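Alanine racemase, biosynthetic (PDB 6A2F) is a dimeric enzyme of the alanine racemase family that joins an N-terminal TIM barrel to a C-terminal beta domain and carries a pyridoxal phosphate cofactor. Local coordinates at residues P117-L122 with V151-L156; G267-G272 with L305-S310. One frame throughout, in Å; residues are numbered along the deposited sequence.

How the interactions relate
The two contacts illustrate how two domains of one chain use different kinds of strand pairing. Interaction 1 pairs strands 118-123 and 151-157, which run parallel and are linked by helix 135-145, a beta-alpha-beta unit of the N-terminal TIM barrel. Interaction 2 comes later in the chain, after the first has closed, and pairs strands 264-269 and 305-308 antiparallel in the mixed sheet of the C-terminal domain. The centres lie 52 Å apart on opposite sides of the chain's centre, and the nearest atoms are about 37 Å apart. They share no strand, so each belongs to its own domain, the first within the barrel and the second beside the other subunit.

Interaction 1 of 2, residues P117-L122 with V151-L156; sequences PLNVWL and VRELNL
Glu-153 OE1, in a carboxylate that stacks over a face of the Asn-119 amide with the planes 20° apart, accepts a nearly straight hydrogen bond from Asn-155 ND2 at 3.0 Å and also forms a salt bridge with Arg-75. Arg-152 comes to the same amide at its edge: Asn-119 OD1 takes a hydrogen bond from Arg-152 NH2 at 2.9 Å, in the carbonyl plane and on a lone pair. The two side chains run alongside each other, Arg-152 with its CG anti to the backbone N (chi1 179°) and extended as far as NE. Asn-119 ND2 donates a hydrogen bond to Asp-97.

The bond to Glu-153 OE1 fixes the direction of Asn-155 ND2. The Asn-155 amide is steeply turned to the Trp-121 indole (68°). Asn-155 CB lies 3.7 Å from the centroid of the Trp-121 six-membered ring in a CH-pi contact, while ND2 sits about 3.0 Å above the indole plane, offset toward the rim and nearest Trp-121 CE2 (3.1 Å). Indole NE1 turns instead to Asp-97.

Beneath this polar face the parallel strands are joined by backbone bonds: Arg-152 N to Leu-118 O, Val-120 N to Glu-153 O at 2.7 Å, Asn-155 N to Val-120 O, and Leu-122 N to Asn-155 O. A beta bulge shifts the register by one between Leu-118 and Val-120. On the reverse face Val-120 CG2 meets Val-151 CG2 at 3.9 Å, and Leu-154 CD1 lies against Val-120 CG1 and Leu-122 CG. Helix 135-145 covers the leucines there, as expected for a barrel strand pair with its crossover helix outside. The pair thus divides its chemistry: apolar toward helix 135-145, and on the other face a hydrogen-bonded network of amides, carboxylates and indole that limits how each group can turn.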
loop_
_atom_site.group_PDB
_atom_site.type_symbol
_atom_site.label_atom_id
_atom_site.label_comp_id
_atom_site.label_asym_id
_atom_site.label_seq_id
_atom_site.Cartn_x
_atom_site.Cartn_y
_atom_site.Cartn_z
ATOM N N PRO A 117 20.925 5.340 32.096
ATOM C CA PRO A 117 19.628 6.008 32.193
ATOM C C PRO A 117 19.193 6.565 30.834
ATOM O O PRO A 117 20.029 6.996 30.043
ATOM C CB PRO A 117 19.883 7.139 33.199
ATOM C CG PRO A 117 21.348 7.392 33.134
ATOM C CD PRO A 117 21.986 6.072 32.813
ATOM N N LEU A 118 17.893 6.536 30.568
ATOM C CA LEU A 118 17.358 7.006 29.295
ATOM C C LEU A 118 16.254 8.041 29.515
ATOM O O LEU A 118 15.661 8.107 30.599
ATOM C CB LEU A 118 16.830 5.821 28.475
ATOM C CG LEU A 118 17.817 4.730 28.034
ATOM C CD1 LEU A 118 17.051 3.492 27.606
ATOM C CD2 LEU A 118 18.737 5.200 26.915
ATOM N N ASN A 119 15.991 8.855 28.496
ATOM C CA ASN A 119 14.872 9.789 28.558
ATOM C C ASN A 119 13.571 9.004 28.437
ATOM O O ASN A 119 13.422 8.160 27.547
ATOM C CB ASN A 119 14.963 10.859 27.469
ATOM C CG ASN A 119 16.235 11.678 27.557
ATOM O OD1 ASN A 119 16.777 11.911 28.637
ATOM N ND2 ASN A 119 16.716 12.125 26.409
ATOM N N VAL A 120 12.653 9.274 29.361
ATOM C CA VAL A 120 11.374 8.585 29.433
ATOM C C VAL A 120 10.248 9.598 29.238
ATOM O O VAL A 120 10.185 10.614 29.939
ATOM C CB VAL A 120 11.206 7.847 30.784
ATOM C CG1 VAL A 120 9.813 7.248 30.906
ATOM C CG2 VAL A 120 12.262 6.759 30.943
ATOM N N TRP A 121 9.381 9.323 28.267
ATOM C CA TRP A 121 8.194 10.132 28.009
ATOM C C TRP A 121 6.967 9.336 28.435
ATOM O O TRP A 121 6.677 8.274 27.874
ATOM C CB TRP A 121 8.088 10.479 26.520
ATOM C CG TRP A 121 9.221 11.315 25.984
ATOM C CD1 TRP A 121 10.505 10.907 25.747
ATOM C CD2 TRP A 121 9.163 12.699 25.606
ATOM N NE1 TRP A 121 11.251 11.951 25.252
ATOM C CE2 TRP A 121 10.454 13.061 25.150
ATOM C CE3 TRP A 121 8.150 13.670 25.609
ATOM C CZ2 TRP A 121 10.759 14.358 24.707
ATOM C CZ3 TRP A 121 8.455 14.962 25.167
ATOM C CH2 TRP A 121 9.747 15.288 24.717
ATOM N N LEU A 122 6.265 9.841 29.445
ATOM C CA LEU A 122 5.036 9.224 29.917
ATOM C C LEU A 122 3.897 9.703 29.043
ATOM O O LEU A 122 3.726 10.910 28.845
ATOM C CB LEU A 122 4.761 9.592 31.383
ATOM C CG LEU A 122 5.618 8.975 32.487
ATOM C CD1 LEU A 122 5.301 9.621 33.827
ATOM C CD2 LEU A 122 5.403 7.470 32.561
ATOM N N VAL A 151 16.096 6.437 34.802
ATOM C CA VAL A 151 15.440 7.529 34.108
ATOM C C VAL A 151 16.322 8.761 34.091
ATOM O O VAL A 151 16.796 9.202 35.125
ATOM C CB VAL A 151 14.107 7.905 34.777
ATOM C CG1 VAL A 151 13.501 9.117 34.100
ATOM C CG2 VAL A 151 13.140 6.735 34.766
ATOM N N ARG A 152 16.567 9.304 32.909
ATOM C CA ARG A 152 17.371 10.500 32.825
ATOM C C ARG A 152 16.446 11.708 32.765
ATOM O O ARG A 152 16.477 12.570 33.621
ATOM C CB ARG A 152 18.248 10.431 31.583
ATOM C CG ARG A 152 19.129 11.638 31.361
ATOM C CD ARG A 152 19.845 11.522 30.031
ATOM N NE ARG A 152 20.638 12.706 29.740
ATOM C CZ ARG A 152 20.149 13.814 29.205
ATOM N NH1 ARG A 152 20.942 14.841 28.980
ATOM N NH2 ARG A 152 18.867 13.893 28.901
ATOM N N GLU A 153 15.540 11.702 31.809
ATOM C CA GLU A 153 14.597 12.785 31.659
ATOM C C GLU A 153 13.230 12.205 31.852
ATOM O O GLU A 153 12.931 11.161 31.303
ATOM C CB GLU A 153 14.638 13.348 30.242
ATOM C CG GLU A 153 15.398 14.641 30.029
ATOM C CD GLU A 153 15.284 15.134 28.597
ATOM O OE1 GLU A 153 14.514 14.550 27.828
ATOM O OE2 GLU A 153 15.960 16.102 28.227
ATOM N N LEU A 154 12.417 12.835 32.681
ATOM C CA LEU A 154 11.038 12.376 32.788
ATOM C C LEU A 154 10.150 13.419 32.113
ATOM O O LEU A 154 10.173 14.596 32.477
ATOM C CB LEU A 154 10.625 12.114 34.239
ATOM C CG LEU A 154 9.301 11.355 34.428
ATOM C CD1 LEU A 154 9.281 10.026 33.674
ATOM C CD2 LEU A 154 8.996 11.135 35.905
ATOM N N ASN A 155 9.393 12.976 31.114
ATOM C CA ASN A 155 8.692 13.875 30.202
ATOM C C ASN A 155 7.208 13.543 30.074
ATOM O O ASN A 155 6.759 12.480 30.520
ATOM C CB ASN A 155 9.358 13.843 28.820
ATOM C CG ASN A 155 10.821 14.244 28.863
ATOM O OD1 ASN A 155 11.253 14.983 29.747
ATOM N ND2 ASN A 155 11.594 13.757 27.904
ATOM N N LEU A 156 6.450 14.460 29.476
ATOM C CA LEU A 156 5.026 14.245 29.231
ATOM C C LEU A 156 4.687 14.351 27.744
ATOM O O LEU A 156 5.123 15.285 27.060
ATOM C CB LEU A 156 4.174 15.220 30.052
ATOM C CG LEU A 156 2.647 15.123 29.919
ATOM C CD1 LEU A 156 2.107 13.847 30.549
ATOM C CD2 LEU A 156 1.959 16.347 30.507
#

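Interaction 2 of 2, residues G267-G272 with L305-S310; sequences GTVSCG and LAVDLS
Val-269 and Leu-305 make the tight end of this antiparallel pair, their side chains lying alongside and pointing the same way. Val-269 CB is modelled very close to Leu-305 CD2, at 3.3 Å, which may partly reflect the precision of the model. Their backbones form a hydrogen-bonded pair, Val-269 N to Leu-305 O and Leu-305 N to Val-269 O. Gly-267 and Val-307 form a second such pair, in which Val-307 N reaches Gly-267 O at 2.8 Å. Leu-309 CD1 packs directly on the Gly-267 backbone, 3.7 Å from CA.

Between the two pairs, Val-269 CG2 and Val-307 CG1 make a slack diagonal contact at 4.3 Å. The loose side lies at Asp-308 and Ser-310, which are partly exposed and touch nothing in 267-272. There Asp-308 OD1 accepts from Ser-310 N, an Asx turn at the strand's end, and also from Ser-310 OG.

Thr-268 and Ala-306 occupy the opposite face, and D-lysine is bound about 8 Å from the Thr-268 side chain. The backbone ladder fixes the register, the valine and leucine face packs on Leu-296, Val-287 and Leu-323, and the Thr-268/Ala-306 face meets Arg-130 of the second subunit.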
loop_
_atom_site.group_PDB
_atom_site.type_symbol
_atom_site.label_atom_id
_atom_site.label_comp_id
_atom_site.label_asym_id
_atom_site.label_seq_id
_atom_site.Cartn_x
_atom_site.Cartn_y
_atom_site.Cartn_z
ATOM N N GLY A 267 -6.893 6.621 -22.498
ATOM C CA GLY A 267 -5.471 6.325 -22.337
ATOM C C GLY A 267 -5.170 5.488 -21.111
ATOM O O GLY A 267 -5.769 5.686 -20.059
ATOM N N THR A 268 -4.235 4.551 -21.249
ATOM C CA THR A 268 -3.822 3.685 -20.145
ATOM C C THR A 268 -2.493 4.165 -19.553
ATOM O O THR A 268 -1.564 4.509 -20.285
ATOM C CB THR A 268 -3.731 2.208 -20.593
ATOM O OG1 THR A 268 -4.969 1.825 -21.202
ATOM C CG2 THR A 268 -3.447 1.272 -19.409
ATOM N N VAL A 269 -2.422 4.184 -18.223
ATOM C CA VAL A 269 -1.277 4.724 -17.492
ATOM C C VAL A 269 -0.535 3.628 -16.722
ATOM O O VAL A 269 -1.150 2.694 -16.189
ATOM C CB VAL A 269 -1.719 5.857 -16.535
ATOM C CG1 VAL A 269 -0.560 6.362 -15.687
ATOM C CG2 VAL A 269 -2.334 7.002 -17.323
ATOM N N SER A 270 0.791 3.762 -16.669
ATOM C CA SER A 270 1.670 2.798 -16.011
ATOM C C SER A 270 1.721 2.985 -14.491
ATOM O O SER A 270 2.790 3.214 -13.906
ATOM C CB SER A 270 3.074 2.893 -16.612
ATOM O OG SER A 270 3.530 4.236 -16.608
ATOM N N CYS A 271 0.554 2.887 -13.860
ATOM C CA CYS A 271 0.421 2.980 -12.403
ATOM C C CYS A 271 -0.860 2.289 -11.972
ATOM O O CYS A 271 -1.904 2.493 -12.578
ATOM C CB CYS A 271 0.412 4.441 -11.935
ATOM S SG CYS A 271 0.337 4.642 -10.136
ATOM N N GLY A 272 -0.772 1.470 -10.930
ATOM C CA GLY A 272 -1.933 0.751 -10.409
ATOM C C GLY A 272 -1.882 0.584 -8.907
ATOM O O GLY A 272 -0.975 1.103 -8.252
ATOM N N LEU A 305 -3.858 2.022 -14.923
ATOM C CA LEU A 305 -4.912 2.993 -14.672
ATOM C C LEU A 305 -5.351 3.584 -16.007
ATOM O O LEU A 305 -4.558 3.667 -16.945
ATOM C CB LEU A 305 -4.414 4.098 -13.737
ATOM C CG LEU A 305 -5.081 5.469 -13.877
ATOM C CD1 LEU A 305 -4.623 6.405 -12.769
ATOM C CD2 LEU A 305 -4.802 6.073 -15.245
ATOM N N ALA A 306 -6.611 3.993 -16.092
ATOM C CA ALA A 306 -7.145 4.573 -17.326
ATOM C C ALA A 306 -7.683 5.985 -17.122
ATOM O O ALA A 306 -8.260 6.290 -16.087
ATOM C CB ALA A 306 -8.211 3.672 -17.928
ATOM N N VAL A 307 -7.479 6.844 -18.115
ATOM C CA VAL A 307 -7.916 8.240 -18.026
ATOM C C VAL A 307 -8.708 8.658 -19.260
ATOM O O VAL A 307 -8.449 8.174 -20.367
ATOM C CB VAL A 307 -6.731 9.216 -17.822
ATOM C CG1 VAL A 307 -6.057 8.966 -16.481
ATOM C CG2 VAL A 307 -5.722 9.109 -18.960
ATOM N N ASP A 308 -9.670 9.557 -19.059
ATOM C CA ASP A 308 -10.460 10.103 -20.158
ATOM C C ASP A 308 -9.688 11.217 -20.862
ATOM O O ASP A 308 -9.486 12.295 -20.306
ATOM C CB ASP A 308 -11.816 10.612 -19.650
ATOM C CG ASP A 308 -12.775 10.960 -20.779
ATOM O OD1 ASP A 308 -12.346 10.973 -21.951
ATOM O OD2 ASP A 308 -13.965 11.222 -20.490
ATOM N N LEU A 309 -9.265 10.948 -22.091
ATOM C CA LEU A 309 -8.460 11.902 -22.853
ATOM C C LEU A 309 -9.236 12.586 -23.984
ATOM O O LEU A 309 -8.636 13.163 -24.896
ATOM C CB LEU A 309 -7.204 11.214 -23.397
ATOM C CG LEU A 309 -6.115 10.848 -22.388
ATOM C CD1 LEU A 309 -5.076 9.967 -23.053
ATOM C CD2 LEU A 309 -5.456 12.083 -21.795
ATOM N N SER A 310 -10.565 12.534 -23.900
ATOM C CA SER A 310 -11.450 13.078 -24.940
ATOM C C SER A 310 -11.289 14.581 -25.193
ATOM O O SER A 310 -11.446 15.032 -26.324
ATOM C CB SER A 310 -12.909 12.764 -24.614
ATOM O OG SER A 310 -13.122 11.364 -24.565
#